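PDB 6PXS: FAD dependent oxidoreductase from Chelativorans sp. BNC1, which is an FAD-containing iminodiacetate oxidase of the DadA oxidoreductase family, probably oxidising its substrate at the bound flavin. Local coordinates for residues Leu83-Arg97 and Leu139-Asp151. Numbering follows the deposited sequence.
Sequences LGYSRVGALVLAEDR and LEAIHIPGGARVD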
loop_
_atom_site.group_PDB
_atom_site.type_symbol
_atom_site.label_atom_id
_atom_site.label_comp_id
_atom_site.label_asym_id
_atom_site.label_seq_id
_atom_site.Cartn_x
_atom_site.Cartn_y
_atom_site.Cartn_z
ATOM N N LEU A 83 2.088 -18.367 15.733
ATOM C CA LEU A 83 0.660 -18.254 15.478
ATOM C C LEU A 83 0.026 -17.058 16.171
ATOM O O LEU A 83 -1.191 -16.869 16.055
ATOM C CB LEU A 83 -0.063 -19.533 15.924
ATOM C CG LEU A 83 0.515 -20.837 15.372
ATOM C CD1 LEU A 83 -0.209 -22.039 15.960
ATOM C CD2 LEU A 83 0.438 -20.849 13.858
ATOM N N GLY A 84 0.806 -16.253 16.889
ATOM C CA GLY A 84 0.262 -15.109 17.589
ATOM C C GLY A 84 -0.629 -15.443 18.761
ATOM O O GLY A 84 -1.341 -14.558 19.247
ATOM N N TYR A 85 -0.613 -16.686 19.235
ATOM C CA TYR A 85 -1.458 -17.097 20.344
ATOM C C TYR A 85 -0.769 -16.816 21.674
ATOM O O TYR A 85 0.456 -16.907 21.795
ATOM C CB TYR A 85 -1.803 -18.584 20.247
ATOM C CG TYR A 85 -2.701 -19.067 21.365
ATOM C CD1 TYR A 85 -4.081 -18.951 21.271
ATOM C CD2 TYR A 85 -2.169 -19.631 22.517
ATOM C CE1 TYR A 85 -4.908 -19.385 22.292
ATOM C CE2 TYR A 85 -2.987 -20.069 23.544
ATOM C CZ TYR A 85 -4.356 -19.944 23.426
ATOM O OH TYR A 85 -5.176 -20.378 24.443
ATOM N N SER A 86 -1.576 -16.466 22.675
ATOM C CA SER A 86 -1.065 -16.220 24.017
ATOM C C SER A 86 -2.205 -16.178 25.028
ATOM O O SER A 86 -3.198 -15.469 24.828
ATOM C CB SER A 86 -0.269 -14.914 24.051
ATOM O OG SER A 86 0.348 -14.725 25.313
ATOM N N ARG A 87 -2.073 -16.938 26.115
ATOM C CA ARG A 87 -3.063 -16.950 27.193
ATOM C C ARG A 87 -2.766 -15.766 28.110
ATOM O O ARG A 87 -2.193 -15.896 29.194
ATOM C CB ARG A 87 -3.025 -18.278 27.940
ATOM C CG ARG A 87 -4.128 -18.463 28.974
ATOM C CD ARG A 87 -4.030 -19.830 29.644
ATOM N NE ARG A 87 -5.074 -20.038 30.648
ATOM C CZ ARG A 87 -4.947 -19.767 31.946
ATOM N NH1 ARG A 87 -3.816 -19.267 32.429
ATOM N NH2 ARG A 87 -5.961 -19.997 32.769
ATOM N N VAL A 88 -3.172 -14.576 27.649
ATOM C CA VAL A 88 -2.813 -13.330 28.318
ATOM C C VAL A 88 -3.872 -12.848 29.297
ATOM O O VAL A 88 -3.665 -11.826 29.965
ATOM C CB VAL A 88 -2.546 -12.212 27.287
ATOM C CG1 VAL A 88 -1.375 -12.579 26.396
ATOM C CG2 VAL A 88 -3.795 -11.946 26.448
ATOM N N GLY A 89 -5.000 -13.543 29.405
ATOM C CA GLY A 89 -6.098 -13.079 30.224
ATOM C C GLY A 89 -6.888 -11.983 29.533
ATOM O O GLY A 89 -6.505 -11.450 28.491
ATOM N N ALA A 90 -8.023 -11.640 30.137
ATOM C CA ALA A 90 -8.923 -10.647 29.571
ATOM C C ALA A 90 -9.471 -9.760 30.676
ATOM O O ALA A 90 -9.573 -10.172 31.836
ATOM C CB ALA A 90 -10.083 -11.303 28.812
ATOM N N LEU A 91 -9.823 -8.533 30.299
ATOM C CA LEU A 91 -10.452 -7.570 31.192
ATOM C C LEU A 91 -11.819 -7.210 30.631
ATOM O O LEU A 91 -11.928 -6.799 29.471
ATOM C CB LEU A 91 -9.598 -6.307 31.342
ATOM C CG LEU A 91 -8.233 -6.469 32.012
ATOM C CD1 LEU A 91 -7.433 -5.186 31.889
ATOM C CD2 LEU A 91 -8.390 -6.858 33.469
ATOM N N VAL A 92 -12.854 -7.367 31.450
ATOM C CA VAL A 92 -14.222 -7.034 31.071
ATOM C C VAL A 92 -14.593 -5.739 31.776
ATOM O O VAL A 92 -14.528 -5.653 33.008
ATOM C CB VAL A 92 -15.200 -8.163 31.427
ATOM C CG1 VAL A 92 -16.602 -7.822 30.942
ATOM C CG2 VAL A 92 -14.728 -9.478 30.827
ATOM N N LEU A 93 -14.978 -4.734 30.998
ATOM C CA LEU A 93 -15.289 -3.410 31.509
ATOM C C LEU A 93 -16.774 -3.114 31.346
ATOM O O LEU A 93 -17.505 -3.812 30.640
ATOM C CB LEU A 93 -14.459 -2.339 30.790
ATOM C CG LEU A 93 -12.982 -2.193 31.155
ATOM C CD1 LEU A 93 -12.276 -3.531 31.144
ATOM C CD2 LEU A 93 -12.302 -1.228 30.189
ATOM N N ALA A 94 -17.208 -2.057 32.025
ATOM C CA ALA A 94 -18.554 -1.525 31.876
ATOM C C ALA A 94 -18.565 -0.133 32.488
ATOM O O ALA A 94 -17.737 0.191 33.342
ATOM C CB ALA A 94 -19.602 -2.430 32.533
ATOM N N GLU A 95 -19.509 0.692 32.036
ATOM C CA GLU A 95 -19.533 2.082 32.476
ATOM C C GLU A 95 -20.041 2.199 33.910
ATOM O O GLU A 95 -19.353 2.741 34.782
ATOM C CB GLU A 95 -20.382 2.922 31.521
ATOM C CG GLU A 95 -19.735 3.148 30.157
ATOM C CD GLU A 95 -18.408 3.887 30.246
ATOM O OE1 GLU A 95 -18.108 4.455 31.318
ATOM O OE2 GLU A 95 -17.663 3.898 29.242
ATOM N N ASP A 96 -21.242 1.694 34.174
ATOM C CA ASP A 96 -21.845 1.785 35.497
ATOM C C ASP A 96 -21.651 0.479 36.255
ATOM O O ASP A 96 -21.679 -0.605 35.665
ATOM C CB ASP A 96 -23.336 2.116 35.401
ATOM C CG ASP A 96 -24.129 1.043 34.684
ATOM O OD1 ASP A 96 -23.556 0.368 33.802
ATOM O OD2 ASP A 96 -25.327 0.875 35.001
ATOM N N ARG A 97 -21.453 0.591 37.570
ATOM C CA ARG A 97 -21.261 -0.595 38.395
ATOM C C ARG A 97 -22.475 -1.512 38.369
ATOM O O ARG A 97 -22.340 -2.710 38.643
ATOM C CB ARG A 97 -20.942 -0.186 39.835
ATOM C CG ARG A 97 -20.507 -1.344 40.720
ATOM C CD ARG A 97 -19.916 -0.871 42.041
ATOM N NE ARG A 97 -20.921 -0.297 42.931
ATOM C CZ ARG A 97 -21.782 -1.011 43.651
ATOM N NH1 ARG A 97 -22.657 -0.401 44.439
ATOM N NH2 ARG A 97 -21.777 -2.336 43.580
ATOM N N LEU A 139 -11.297 2.928 36.012
ATOM C CA LEU A 139 -12.113 1.850 35.469
ATOM C C LEU A 139 -12.026 0.624 36.370
ATOM O O LEU A 139 -10.932 0.098 36.607
ATOM C CB LEU A 139 -11.666 1.499 34.050
ATOM C CG LEU A 139 -12.007 2.529 32.971
ATOM C CD1 LEU A 139 -11.247 2.236 31.688
ATOM C CD2 LEU A 139 -13.503 2.551 32.705
ATOM N N GLU A 140 -13.175 0.183 36.873
ATOM C CA GLU A 140 -13.287 -1.142 37.459
ATOM C C GLU A 140 -13.399 -2.176 36.342
ATOM O O GLU A 140 -13.810 -1.870 35.218
ATOM C CB GLU A 140 -14.506 -1.236 38.379
ATOM C CG GLU A 140 -14.583 -0.153 39.442
ATOM C CD GLU A 140 -15.856 -0.241 40.268
ATOM O OE1 GLU A 140 -16.490 -1.316 40.273
ATOM O OE2 GLU A 140 -16.225 0.767 40.906
ATOM N N ALA A 141 -13.029 -3.414 36.658
ATOM C CA ALA A 141 -13.008 -4.455 35.641
ATOM C C ALA A 141 -13.112 -5.819 36.304
ATOM O O ALA A 141 -12.996 -5.958 37.524
ATOM C CB ALA A 141 -11.739 -4.367 34.786
ATOM N N ILE A 142 -13.336 -6.829 35.468
ATOM C CA ILE A 142 -13.370 -8.226 35.878
ATOM C C ILE A 142 -12.252 -8.945 35.138
ATOM O O ILE A 142 -12.186 -8.892 33.904
ATOM C CB ILE A 142 -14.734 -8.875 35.580
ATOM C CG1 ILE A 142 -15.847 -8.121 36.310
ATOM C CG2 ILE A 142 -14.723 -10.346 35.983
ATOM C CD1 ILE A 142 -17.240 -8.520 35.880
ATOM N N HIS A 143 -11.379 -9.610 35.886
ATOM C CA HIS A 143 -10.192 -10.242 35.327
ATOM C C HIS A 143 -10.475 -11.717 35.068
ATOM O O HIS A 143 -10.839 -12.454 35.990
ATOM C CB HIS A 143 -9.003 -10.078 36.272
ATOM C CG HIS A 143 -7.704 -10.542 35.694
ATOM N ND1 HIS A 143 -7.137 -11.756 36.015
ATOM C CD2 HIS A 143 -6.860 -9.953 34.814
ATOM C CE1 HIS A 143 -6.000 -11.895 35.358
ATOM N NE2 HIS A 143 -5.809 -10.815 34.622
ATOM N N ILE A 144 -10.307 -12.138 33.819
ATOM C CA ILE A 144 -10.469 -13.537 33.425
ATOM C C ILE A 144 -9.119 -14.042 32.927
ATOM O O ILE A 144 -8.803 -13.878 31.740
ATOM C CB ILE A 144 -11.547 -13.701 32.341
ATOM C CG1 ILE A 144 -12.872 -13.090 32.802
ATOM C CG2 ILE A 144 -11.737 -15.176 32.005
ATOM C CD1 ILE A 144 -13.966 -13.146 31.754
ATOM N N PRO A 145 -8.297 -14.660 33.779
ATOM C CA PRO A 145 -6.954 -15.068 33.331
ATOM C C PRO A 145 -6.962 -15.986 32.121
ATOM O O PRO A 145 -5.941 -16.075 31.427
ATOM C CB PRO A 145 -6.369 -15.774 34.563
ATOM C CG PRO A 145 -7.164 -15.264 35.720
ATOM C CD PRO A 145 -8.538 -15.000 35.192
ATOM N N GLY A 146 -8.079 -16.661 31.834
ATOM C CA GLY A 146 -8.112 -17.613 30.737
ATOM C C GLY A 146 -8.274 -16.998 29.364
ATOM O O GLY A 146 -8.014 -17.673 28.363
ATOM N N GLY A 147 -8.702 -15.740 29.291
ATOM C CA GLY A 147 -8.865 -15.086 28.008
ATOM C C GLY A 147 -7.575 -15.060 27.217
ATOM O O GLY A 147 -6.518 -14.728 27.761
ATOM N N ALA A 148 -7.641 -15.414 25.936
ATOM C CA ALA A 148 -6.472 -15.454 25.074
ATOM C C ALA A 148 -6.774 -14.734 23.767
ATOM O O ALA A 148 -7.916 -14.366 23.481
ATOM C CB ALA A 148 -6.034 -16.898 24.792
ATOM N N ARG A 149 -5.723 -14.531 22.975
ATOM C CA ARG A 149 -5.842 -13.942 21.650
ATOM C C ARG A 149 -4.982 -14.741 20.679
ATOM O O ARG A 149 -4.180 -15.587 21.082
ATOM C CB ARG A 149 -5.447 -12.456 21.649
ATOM C CG ARG A 149 -4.183 -12.103 22.434
ATOM C CD ARG A 149 -2.896 -12.454 21.693
ATOM N NE ARG A 149 -1.729 -11.852 22.336
ATOM C CZ ARG A 149 -0.467 -12.080 21.982
ATOM N NH1 ARG A 149 -0.188 -12.910 20.983
ATOM N NH2 ARG A 149 0.521 -11.479 22.631
ATOM N N VAL A 150 -5.165 -14.470 19.387
ATOM C CA VAL A 150 -4.455 -15.189 18.333
ATOM C C VAL A 150 -4.541 -14.366 17.056
ATOM O O VAL A 150 -5.431 -13.533 16.896
ATOM C CB VAL A 150 -5.046 -16.606 18.128
ATOM C CG1 VAL A 150 -6.512 -16.518 17.717
ATOM C CG2 VAL A 150 -4.240 -17.375 17.095
ATOM N N ASP A 151 -3.604 -14.603 16.139
ATOM C CA ASP A 151 -3.629 -13.982 14.818
ATOM C C ASP A 151 -4.401 -14.902 13.877
ATOM O O ASP A 151 -3.906 -15.966 13.493
ATOM C CB ASP A 151 -2.211 -13.733 14.310
ATOM C CG ASP A 151 -2.178 -12.914 13.029
ATOM O OD1 ASP A 151 -3.061 -13.109 12.167
ATOM O OD2 ASP A 151 -1.267 -12.071 12.885
#
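Arg149 folds back across residues 84-86 of the facing segment. Its CG is wedged between the backbone N and the carbonyl carbon (chi1 44°), and a bend at chi2 (78°) lays the guanidinium over Ser86, with Ser86 CB under one face, 3.5 Å from Arg149 CZ. Arg149 NH1 donates a hydrogen bond to Gly84 O at 2.7 Å; the oxygen lies in the guanidinium plane, while the nitrogen stands above the carbonyl plane. Around this, the backbones of Ser86 and Arg149 exchange a pair of hydrogen bonds. Tyr85, its CG anti to the backbone N (chi1 -179°), presents its ring edge to Val150 CB, and Ala148 CB touches its outer end, 3.6 Å from Tyr85 OH.

Arg87 is extended as far as NE, its guanidinium then turned so that Pro145 O lies over one face. Between the two paired regions the register slips by one residue at the type I turn Ile144-Gly147; Ile144 O takes Ala90 N and Gly147 N from opposite faces of its carbonyl plane. Beyond, strands 90-93 and 141-144 pair antiparallel. Val92 CG2 meets Ile144 CD1 at 3.9 Å on one face, where Val92 also touches Ile103 of helix 97-111; on the other, Leu91 CD2 meets the His143 ring edge, 3.7 Å from His143 CD2.

Val150 approaches Gly43 and Leu337 of the FAD site, so the pairing runs from the flavin's surroundings into the four-stranded mixed sheet, held mainly by backbone bonds, with buried Arg149 adding one side-chain hydrogen bond, its charge probably eased by a long, weak ion pair with Asp255.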